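Local coordinates for RING finger protein unkempt homolog (Mus musculus, PDB 5ELH) that binds RNA in a sequence-specific manner through clustered CCCH zinc fingers and represses translation to shape the early morphology of cortical neurons, at residues G51-V59 with R90-T98. Residues are numbered along the deposited sequence; the frame is centred on the assembly and turned at random.
Sequences GTFNYSPDV and RYHLRYYKT
An aromatic cluster of Phe53, Tyr55 and His92 joins the loop segments before Cys61 and Cys101, the first zinc ligands of two neighbouring CCCH fingers. The His92 ring lies at its centre. CG anti to the backbone N (chi1 -157°) lets it reach across to residues 51-59. Its edge points at the face of Phe53 in a T-shaped stack, planes at 85°, with CE1 of His92 3.6 Å from CD2 of Phe53. An offset edge-to-face pair brings CD2 of His92 to 3.6 Å from CE1 of Tyr55. Pro57 closes one face of the imidazole: its CB makes a CH-pi contact 3.6 Å from the ring centroid. Both ring nitrogens are engaged in the ring plane. NE2 of His92 donates to O of Tyr55 at 3.0 Å, nearly straight at 170°, while ND1 accepts from N of Arg94. The two bonds fix the ring's rotation and are consistent with a neutral imidazole protonated at NE2. Replacing His92 by an alanine takes away the imidazole, and the Tyr55 carbonyl would probably lose its donor and Phe53 its packing partner. Farther along, OH of Tyr95 donates to the syn lone pair of OD1 of Asp58 at 2.8 Å. That oxygen also forms a salt bridge with Arg89 in helix 87-90. Glu88 of the same helix touches Tyr55, and Arg94 forms a salt bridge with Glu136 of helix 134-142.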
loop_
_atom_site.group_PDB
_atom_site.type_symbol
_atom_site.label_atom_id
_atom_site.label_comp_id
_atom_site.label_asym_id
_atom_site.label_seq_id
_atom_site.Cartn_x
_atom_site.Cartn_y
_atom_site.Cartn_z
ATOM N N GLY A 51 22.442 0.228 -5.336
ATOM C CA GLY A 51 22.669 -0.893 -4.445
ATOM C C GLY A 51 22.811 -0.535 -2.973
ATOM O O GLY A 51 22.907 -1.429 -2.128
ATOM N N THR A 52 22.830 0.759 -2.656
ATOM C CA THR A 52 22.952 1.201 -1.268
ATOM C C THR A 52 21.556 1.437 -0.691
ATOM O O THR A 52 20.624 1.719 -1.431
ATOM C CB THR A 52 23.782 2.502 -1.145
ATOM O OG1 THR A 52 23.090 3.577 -1.790
ATOM C CG2 THR A 52 25.166 2.324 -1.782
ATOM N N PHE A 53 21.410 1.273 0.616
ATOM C CA PHE A 53 20.137 1.538 1.295
ATOM C C PHE A 53 19.985 3.025 1.567
ATOM O O PHE A 53 20.980 3.725 1.740
ATOM C CB PHE A 53 20.083 0.838 2.645
ATOM C CG PHE A 53 19.822 -0.637 2.562
ATOM C CD1 PHE A 53 18.761 -1.129 1.826
ATOM C CD2 PHE A 53 20.636 -1.525 3.234
ATOM C CE1 PHE A 53 18.516 -2.482 1.765
ATOM C CE2 PHE A 53 20.405 -2.878 3.167
ATOM C CZ PHE A 53 19.346 -3.359 2.428
ATOM N N ASN A 54 18.744 3.501 1.660
ATOM C CA ASN A 54 18.515 4.901 2.004
ATOM C C ASN A 54 19.062 5.203 3.396
ATOM O O ASN A 54 19.670 6.247 3.614
ATOM C CB ASN A 54 17.044 5.297 1.864
ATOM C CG ASN A 54 16.127 4.448 2.707
ATOM O OD1 ASN A 54 16.450 3.306 3.046
ATOM N ND2 ASN A 54 14.964 4.995 3.041
ATOM N N TYR A 55 18.890 4.269 4.322
ATOM C CA TYR A 55 19.539 4.362 5.620
ATOM C C TYR A 55 20.020 3.003 6.117
ATOM O O TYR A 55 19.451 1.962 5.775
ATOM C CB TYR A 55 18.619 5.019 6.656
ATOM C CG TYR A 55 17.345 4.257 7.002
ATOM C CD1 TYR A 55 17.340 3.294 7.988
ATOM C CD2 TYR A 55 16.142 4.546 6.366
ATOM C CE1 TYR A 55 16.176 2.619 8.322
ATOM C CE2 TYR A 55 14.979 3.877 6.682
ATOM C CZ TYR A 55 15.001 2.909 7.665
ATOM O OH TYR A 55 13.845 2.226 7.995
ATOM N N SER A 56 21.059 3.041 6.944
ATOM C CA SER A 56 21.720 1.847 7.451
ATOM C C SER A 56 20.827 1.013 8.357
ATOM O O SER A 56 20.048 1.553 9.139
ATOM C CB SER A 56 22.966 2.257 8.233
ATOM O OG SER A 56 23.492 1.168 8.964
ATOM N N PRO A 57 20.938 -0.317 8.257
ATOM C CA PRO A 57 20.250 -1.176 9.228
ATOM C C PRO A 57 21.085 -1.448 10.477
ATOM O O PRO A 57 20.669 -2.245 11.312
ATOM C CB PRO A 57 20.075 -2.480 8.452
ATOM C CG PRO A 57 21.239 -2.528 7.558
ATOM C CD PRO A 57 21.532 -1.101 7.160
ATOM N N ASP A 58 22.242 -0.811 10.607
ATOM C CA ASP A 58 23.164 -1.149 11.684
ATOM C C ASP A 58 23.690 0.057 12.462
ATOM O O ASP A 58 23.799 -0.010 13.688
ATOM C CB ASP A 58 24.332 -1.964 11.121
ATOM C CG ASP A 58 23.901 -3.333 10.626
ATOM O OD1 ASP A 58 23.211 -4.037 11.386
ATOM O OD2 ASP A 58 24.238 -3.703 9.482
ATOM N N VAL A 59 24.030 1.148 11.775
ATOM C CA VAL A 59 24.620 2.291 12.473
ATOM C C VAL A 59 23.552 3.343 12.827
ATOM O O VAL A 59 22.904 3.929 11.963
ATOM C CB VAL A 59 25.878 2.880 11.744
ATOM C CG1 VAL A 59 26.049 2.290 10.350
ATOM C CG2 VAL A 59 25.859 4.400 11.714
ATOM N N ARG A 90 13.942 -3.533 12.758
ATOM C CA ARG A 90 13.229 -4.801 12.734
ATOM C C ARG A 90 12.433 -5.023 11.446
ATOM O O ARG A 90 12.204 -6.163 11.043
ATOM C CB ARG A 90 12.319 -4.891 13.963
ATOM C CG ARG A 90 13.076 -5.223 15.249
ATOM C CD ARG A 90 12.233 -5.039 16.512
ATOM N NE ARG A 90 10.924 -5.690 16.443
ATOM C CZ ARG A 90 10.673 -6.942 16.824
ATOM N NH1 ARG A 90 11.646 -7.715 17.297
ATOM N NH2 ARG A 90 9.440 -7.430 16.722
ATOM N N TYR A 91 12.007 -3.940 10.804
ATOM C CA TYR A 91 11.226 -4.032 9.573
ATOM C C TYR A 91 12.038 -3.574 8.363
ATOM O O TYR A 91 11.493 -3.296 7.295
ATOM C CB TYR A 91 9.909 -3.269 9.717
ATOM C CG TYR A 91 9.065 -3.905 10.799
ATOM C CD1 TYR A 91 9.188 -3.505 12.122
ATOM C CD2 TYR A 91 8.209 -4.957 10.510
ATOM C CE1 TYR A 91 8.455 -4.093 13.118
ATOM C CE2 TYR A 91 7.473 -5.554 11.495
ATOM C CZ TYR A 91 7.598 -5.123 12.805
ATOM O OH TYR A 91 6.868 -5.712 13.813
ATOM N N HIS A 92 13.349 -3.544 8.544
ATOM C CA HIS A 92 14.281 -3.203 7.471
ATOM C C HIS A 92 14.390 -4.358 6.475
ATOM O O HIS A 92 14.279 -5.540 6.851
ATOM C CB HIS A 92 15.657 -2.905 8.071
ATOM C CG HIS A 92 16.532 -2.038 7.217
ATOM N ND1 HIS A 92 17.104 -2.477 6.040
ATOM C CD2 HIS A 92 16.962 -0.767 7.392
ATOM C CE1 HIS A 92 17.826 -1.502 5.514
ATOM N NE2 HIS A 92 17.767 -0.459 6.321
ATOM N N LEU A 93 14.595 -4.007 5.209
ATOM C CA LEU A 93 14.806 -4.985 4.133
ATOM C C LEU A 93 15.918 -5.985 4.455
ATOM O O LEU A 93 15.855 -7.148 4.070
ATOM C CB LEU A 93 15.121 -4.262 2.818
ATOM C CG LEU A 93 13.915 -3.620 2.128
ATOM C CD1 LEU A 93 14.356 -2.573 1.109
ATOM C CD2 LEU A 93 13.045 -4.685 1.478
ATOM N N ARG A 94 16.908 -5.529 5.210
ATOM C CA ARG A 94 18.057 -6.331 5.587
ATOM C C ARG A 94 17.723 -7.440 6.574
ATOM O O ARG A 94 18.326 -8.511 6.533
ATOM C CB ARG A 94 19.121 -5.423 6.207
ATOM C CG ARG A 94 20.301 -6.150 6.837
ATOM C CD ARG A 94 21.062 -6.970 5.811
ATOM N NE ARG A 94 22.228 -7.616 6.403
ATOM C CZ ARG A 94 22.217 -8.808 6.988
ATOM N NH1 ARG A 94 21.088 -9.511 7.075
ATOM N NH2 ARG A 94 23.343 -9.298 7.490
ATOM N N TYR A 95 16.779 -7.172 7.467
ATOM C CA TYR A 95 16.564 -8.030 8.631
ATOM C C TYR A 95 15.170 -8.632 8.808
ATOM O O TYR A 95 15.039 -9.699 9.416
ATOM C CB TYR A 95 16.939 -7.272 9.896
ATOM C CG TYR A 95 18.419 -7.073 10.063
ATOM C CD1 TYR A 95 19.278 -8.163 10.098
ATOM C CD2 TYR A 95 18.962 -5.799 10.198
ATOM C CE1 TYR A 95 20.624 -8.004 10.262
ATOM C CE2 TYR A 95 20.328 -5.624 10.359
ATOM C CZ TYR A 95 21.152 -6.733 10.382
ATOM O OH TYR A 95 22.502 -6.596 10.553
ATOM N N TYR A 96 14.133 -7.983 8.294
ATOM C CA TYR A 96 12.765 -8.458 8.524
ATOM C C TYR A 96 12.583 -9.928 8.129
ATOM O O TYR A 96 12.880 -10.326 7.005
ATOM C CB TYR A 96 11.766 -7.577 7.771
ATOM C CG TYR A 96 10.322 -7.971 7.938
ATOM C CD1 TYR A 96 9.683 -7.874 9.168
ATOM C CD2 TYR A 96 9.585 -8.416 6.855
ATOM C CE1 TYR A 96 8.355 -8.231 9.316
ATOM C CE2 TYR A 96 8.257 -8.775 6.992
ATOM C CZ TYR A 96 7.647 -8.675 8.220
ATOM O OH TYR A 96 6.332 -9.031 8.338
ATOM N N LYS A 97 12.108 -10.719 9.089
ATOM C CA LYS A 97 11.834 -12.156 8.911
ATOM C C LYS A 97 12.997 -12.963 8.337
ATOM O O LYS A 97 12.770 -13.951 7.632
ATOM C CB LYS A 97 10.604 -12.367 8.020
ATOM C CG LYS A 97 9.341 -11.667 8.502
ATOM C CD LYS A 97 8.526 -12.546 9.384
ATOM C CE LYS A 97 7.308 -11.815 9.887
ATOM N NZ LYS A 97 6.573 -12.660 10.849
ATOM N N THR A 98 14.230 -12.573 8.654
ATOM C CA THR A 98 15.412 -13.288 8.159
ATOM C C THR A 98 15.931 -14.338 9.134
ATOM O O THR A 98 16.793 -15.141 8.778
ATOM C CB THR A 98 16.564 -12.316 7.837
ATOM O OG1 THR A 98 16.936 -11.601 9.017
ATOM C CG2 THR A 98 16.137 -11.340 6.770
#